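Local coordinates for protein haloacid dehalogenase-like hydrolase (Salmonella enterica subsp. enterica serovar Typhi, PDB 4EZE) that probably hydrolyses O-phosphoserine to serine and phosphate, the last step of serine biosynthesis, as a magnesium-dependent phosphatase of the HAD-like superfamily, at residues I160-L171 with V226-I237. Residues are numbered along the deposited sequence; the frame is centred on the assembly and turned at random.
Sequences IGMLKGTPKAVL and VEIRDNVLTDNI
Leu233 is gripped through both backbone polar atoms: its N gives a nearly straight hydrogen bond (172°) to Thr166 O at 2.7 Å, and its O receives Gly165 N at 2.9 Å. A third bond, from Lys168 N to Asn231 O at 2.9 Å, lets the type I' turn Arg229-Val232 at the hairpin tip take up an amide in the first turn of helix 168-176, just after its N-cap residue Pro167. Pro167 and Val232 thus form a single beta bridge. One water donates to both Ile160 O and Thr234 O.

Behind these bonds, Leu233 CD2 lies 3.8 Å from Leu163 CB, while its CD1 meets Leu171 CD1, the two side chains crossing at about a right angle. Leu171 and Ile228 touch tip to tip through their CD1 atoms. Ile160 turns CG2 away from its backbone N to touch Val226 CG1 (4.0 Å) and Ile237 CD1 (3.9 Å), met from directions about a right angle apart.

Ile207 of helix 206-216 touches Lys168, Leu171 and Ile228; Ile128 of helix 124-131 packs on Leu163 and Leu171. The contact joins the hairpin following edge strand 220-224 of the parallel sheet to the connection between helices 152-161 and 168-176, probably part of the family's helical C1 cap.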
loop_
_atom_site.group_PDB
_atom_site.type_symbol
_atom_site.label_atom_id
_atom_site.label_comp_id
_atom_site.label_asym_id
_atom_site.label_seq_id
_atom_site.Cartn_x
_atom_site.Cartn_y
_atom_site.Cartn_z
ATOM N N ILE A 160 -11.061 20.452 -2.782
ATOM C CA ILE A 160 -11.484 20.437 -4.172
ATOM C C ILE A 160 -12.108 21.785 -4.542
ATOM O O ILE A 160 -11.883 22.300 -5.643
ATOM C CB ILE A 160 -12.498 19.302 -4.440
ATOM C CG1 ILE A 160 -11.781 17.960 -4.432
ATOM C CG2 ILE A 160 -13.250 19.552 -5.739
ATOM C CD1 ILE A 160 -10.445 17.942 -5.132
ATOM N N GLY A 161 -12.879 22.356 -3.612
ATOM C CA GLY A 161 -13.489 23.674 -3.822
ATOM C C GLY A 161 -12.443 24.747 -4.090
ATOM O O GLY A 161 -12.709 25.708 -4.806
ATOM N N MET A 162 -11.253 24.578 -3.513
ATOM C CA MET A 162 -10.173 25.562 -3.642
ATOM C C MET A 162 -9.567 25.500 -5.015
ATOM O O MET A 162 -8.845 26.400 -5.411
ATOM C CB MET A 162 -9.046 25.296 -2.642
ATOM C CG MET A 162 -9.399 25.520 -1.175
ATOM S SD MET A 162 -9.442 27.272 -0.761
ATOM C CE MET A 162 -7.806 27.783 -1.285
ATOM N N LEU A 163 -9.860 24.431 -5.743
ATOM C CA LEU A 163 -9.212 24.192 -7.023
ATOM C C LEU A 163 -10.122 24.472 -8.221
ATOM O O LEU A 163 -9.744 24.241 -9.381
ATOM C CB LEU A 163 -8.724 22.743 -7.081
ATOM C CG LEU A 163 -7.818 22.292 -5.938
ATOM C CD1 LEU A 163 -7.424 20.835 -6.144
ATOM C CD2 LEU A 163 -6.580 23.176 -5.835
ATOM N N LYS A 164 -11.327 24.950 -7.942
ATOM C CA LYS A 164 -12.284 25.217 -8.989
ATOM C C LYS A 164 -11.661 26.075 -10.082
ATOM O O LYS A 164 -10.970 27.045 -9.797
ATOM C CB LYS A 164 -13.487 25.935 -8.400
ATOM C CG LYS A 164 -14.694 25.909 -9.323
ATOM C CD LYS A 164 -15.821 26.777 -8.784
ATOM C CE LYS A 164 -16.887 27.043 -9.844
ATOM N NZ LYS A 164 -17.895 28.045 -9.380
ATOM N N GLY A 165 -11.921 25.741 -11.335
ATOM C CA GLY A 165 -11.291 26.464 -12.449
ATOM C C GLY A 165 -9.914 25.983 -12.931
ATOM O O GLY A 165 -9.405 26.480 -13.931
ATOM N N THR A 166 -9.297 25.015 -12.257
ATOM C CA THR A 166 -7.993 24.529 -12.717
ATOM C C THR A 166 -8.134 23.842 -14.063
ATOM O O THR A 166 -9.003 22.993 -14.249
ATOM C CB THR A 166 -7.383 23.526 -11.731
ATOM O OG1 THR A 166 -7.292 24.113 -10.432
ATOM C CG2 THR A 166 -6.015 23.101 -12.190
ATOM N N PRO A 167 -7.294 24.230 -15.023
ATOM C CA PRO A 167 -7.332 23.696 -16.392
ATOM C C PRO A 167 -6.888 22.235 -16.463
ATOM O O PRO A 167 -5.914 21.835 -15.802
ATOM C CB PRO A 167 -6.318 24.565 -17.161
ATOM C CG PRO A 167 -5.952 25.688 -16.244
ATOM C CD PRO A 167 -6.274 25.272 -14.834
ATOM N N LYS A 168 -7.588 21.454 -17.279
ATOM C CA LYS A 168 -7.242 20.048 -17.493
ATOM C C LYS A 168 -5.735 19.886 -17.680
ATOM O O LYS A 168 -5.135 18.908 -17.230
ATOM C CB LYS A 168 -8.000 19.504 -18.716
ATOM C CG LYS A 168 -8.150 17.985 -18.771
ATOM C CD LYS A 168 -9.507 17.575 -19.326
ATOM C CE LYS A 168 -9.505 17.455 -20.841
ATOM N NZ LYS A 168 -9.158 16.075 -21.277
ATOM N N ALA A 169 -5.120 20.860 -18.337
ATOM C CA ALA A 169 -3.721 20.751 -18.724
ATOM C C ALA A 169 -2.755 20.883 -17.539
ATOM O O ALA A 169 -1.677 20.283 -17.529
ATOM C CB ALA A 169 -3.401 21.785 -19.801
ATOM N N VAL A 170 -3.120 21.696 -16.560
ATOM C CA VAL A 170 -2.314 21.833 -15.364
ATOM C C VAL A 170 -2.340 20.496 -14.596
ATOM O O VAL A 170 -1.298 19.957 -14.197
ATOM C CB VAL A 170 -2.855 22.974 -14.485
ATOM C CG1 VAL A 170 -2.201 22.971 -13.108
ATOM C CG2 VAL A 170 -2.637 24.303 -15.189
ATOM N N LEU A 171 -3.549 19.968 -14.425
ATOM C CA LEU A 171 -3.781 18.684 -13.784
ATOM C C LEU A 171 -3.012 17.557 -14.468
ATOM O O LEU A 171 -2.353 16.742 -13.809
ATOM C CB LEU A 171 -5.265 18.365 -13.831
ATOM C CG LEU A 171 -6.185 19.260 -13.017
ATOM C CD1 LEU A 171 -7.627 18.937 -13.383
ATOM C CD2 LEU A 171 -5.965 19.055 -11.524
ATOM N N VAL A 226 -14.526 14.064 -9.828
ATOM C CA VAL A 226 -14.825 15.499 -9.891
ATOM C C VAL A 226 -14.926 15.891 -11.349
ATOM O O VAL A 226 -13.975 15.714 -12.109
ATOM C CB VAL A 226 -13.763 16.323 -9.177
ATOM C CG1 VAL A 226 -14.129 17.806 -9.237
ATOM C CG2 VAL A 226 -13.650 15.833 -7.731
ATOM N N GLU A 227 -16.100 16.372 -11.750
ATOM C CA GLU A 227 -16.362 16.618 -13.157
ATOM C C GLU A 227 -15.464 17.724 -13.687
ATOM O O GLU A 227 -15.150 18.676 -12.989
ATOM C CB GLU A 227 -17.822 17.011 -13.371
ATOM C CG GLU A 227 -18.129 17.362 -14.819
ATOM C CD GLU A 227 -19.422 18.155 -14.976
ATOM O OE1 GLU A 227 -19.934 18.704 -13.977
ATOM O OE2 GLU A 227 -19.923 18.236 -16.109
ATOM N N ILE A 228 -15.058 17.577 -14.932
ATOM C CA ILE A 228 -14.318 18.598 -15.637
ATOM C C ILE A 228 -15.170 19.001 -16.818
ATOM O O ILE A 228 -15.584 18.155 -17.611
ATOM C CB ILE A 228 -12.992 18.058 -16.182
ATOM C CG1 ILE A 228 -11.942 18.010 -15.074
ATOM C CG2 ILE A 228 -12.532 18.896 -17.366
ATOM C CD1 ILE A 228 -10.764 17.105 -15.393
ATOM N N ARG A 229 -15.445 20.294 -16.920
ATOM C CA ARG A 229 -16.309 20.812 -17.966
ATOM C C ARG A 229 -15.685 22.061 -18.590
ATOM O O ARG A 229 -15.111 22.897 -17.877
ATOM C CB ARG A 229 -17.687 21.135 -17.395
ATOM C CG ARG A 229 -18.776 21.113 -18.456
ATOM C CD ARG A 229 -20.069 21.695 -17.935
ATOM N NE ARG A 229 -20.343 21.299 -16.551
ATOM C CZ ARG A 229 -21.467 21.590 -15.899
ATOM N NH1 ARG A 229 -22.429 22.279 -16.501
ATOM N NH2 ARG A 229 -21.636 21.190 -14.645
ATOM N N ASP A 230 -15.806 22.184 -19.913
ATOM C CA ASP A 230 -15.138 23.256 -20.678
ATOM C C ASP A 230 -13.683 23.244 -20.339
ATOM O O ASP A 230 -13.054 24.294 -20.237
ATOM C CB ASP A 230 -15.718 24.644 -20.345
ATOM C CG ASP A 230 -17.211 24.694 -20.541
ATOM O OD1 ASP A 230 -17.666 24.124 -21.553
ATOM O OD2 ASP A 230 -17.929 25.266 -19.680
ATOM N N ASN A 231 -13.162 22.050 -20.111
ATOM C CA ASN A 231 -11.741 21.895 -19.852
ATOM C C ASN A 231 -11.203 22.481 -18.555
ATOM O O ASN A 231 -9.984 22.627 -18.386
ATOM C CB ASN A 231 -10.958 22.381 -21.057
ATOM C CG ASN A 231 -10.973 21.363 -22.176
ATOM O OD1 ASN A 231 -11.582 21.585 -23.222
ATOM N ND2 ASN A 231 -10.342 20.211 -21.939
ATOM N N VAL A 232 -12.083 22.803 -17.616
ATOM C CA VAL A 232 -11.570 23.208 -16.315
ATOM C C VAL A 232 -12.277 22.422 -15.228
ATOM O O VAL A 232 -13.425 22.003 -15.390
ATOM C CB VAL A 232 -11.658 24.738 -16.058
ATOM C CG1 VAL A 232 -10.598 25.479 -16.865
ATOM C CG2 VAL A 232 -13.049 25.279 -16.353
ATOM N N LEU A 233 -11.567 22.198 -14.131
ATOM C CA LEU A 233 -12.137 21.497 -12.980
ATOM C C LEU A 233 -13.384 22.196 -12.463
ATOM O O LEU A 233 -13.364 23.394 -12.218
ATOM C CB LEU A 233 -11.101 21.404 -11.849
ATOM C CG LEU A 233 -11.394 20.358 -10.773
ATOM C CD1 LEU A 233 -11.241 18.978 -11.399
ATOM C CD2 LEU A 233 -10.463 20.508 -9.578
ATOM N N THR A 234 -14.479 21.451 -12.304
ATOM C CA THR A 234 -15.656 21.977 -11.630
ATOM C C THR A 234 -15.532 21.610 -10.160
ATOM O O THR A 234 -14.524 21.056 -9.748
ATOM C CB THR A 234 -16.962 21.321 -12.144
ATOM O OG1 THR A 234 -16.909 19.913 -11.888
ATOM C CG2 THR A 234 -17.151 21.555 -13.651
ATOM N N ASP A 235 -16.569 21.897 -9.381
ATOM C CA ASP A 235 -16.703 21.361 -8.032
ATOM C C ASP A 235 -17.879 20.387 -7.993
ATOM O O ASP A 235 -18.496 20.210 -6.939
ATOM C CB ASP A 235 -16.999 22.481 -7.038
ATOM C CG ASP A 235 -18.334 23.171 -7.328
ATOM O OD1 ASP A 235 -19.059 22.701 -8.228
ATOM O OD2 ASP A 235 -18.661 24.171 -6.660
ATOM N N ASN A 236 -18.231 19.790 -9.134
ATOM C CA ASN A 236 -19.252 18.753 -9.138
ATOM C C ASN A 236 -18.622 17.416 -8.755
ATOM O O ASN A 236 -18.032 16.714 -9.589
ATOM C CB ASN A 236 -19.974 18.691 -10.494
ATOM C CG ASN A 236 -20.608 20.019 -10.876
ATOM O OD1 ASN A 236 -20.952 20.836 -10.008
ATOM N ND2 ASN A 236 -20.747 20.254 -12.178
ATOM N N ILE A 237 -18.723 17.096 -7.473
ATOM C CA ILE A 237 -18.159 15.882 -6.939
ATOM C C ILE A 237 -19.242 14.785 -6.939
ATOM O O ILE A 237 -20.322 14.980 -6.396
ATOM C CB ILE A 237 -17.652 16.111 -5.497
ATOM C CG1 ILE A 237 -16.581 17.203 -5.458
ATOM C CG2 ILE A 237 -17.043 14.836 -4.919
ATOM C CD1 ILE A 237 -16.060 17.454 -4.065
HETATM O O HOH W 1 -13.658 22.596 -7.524
#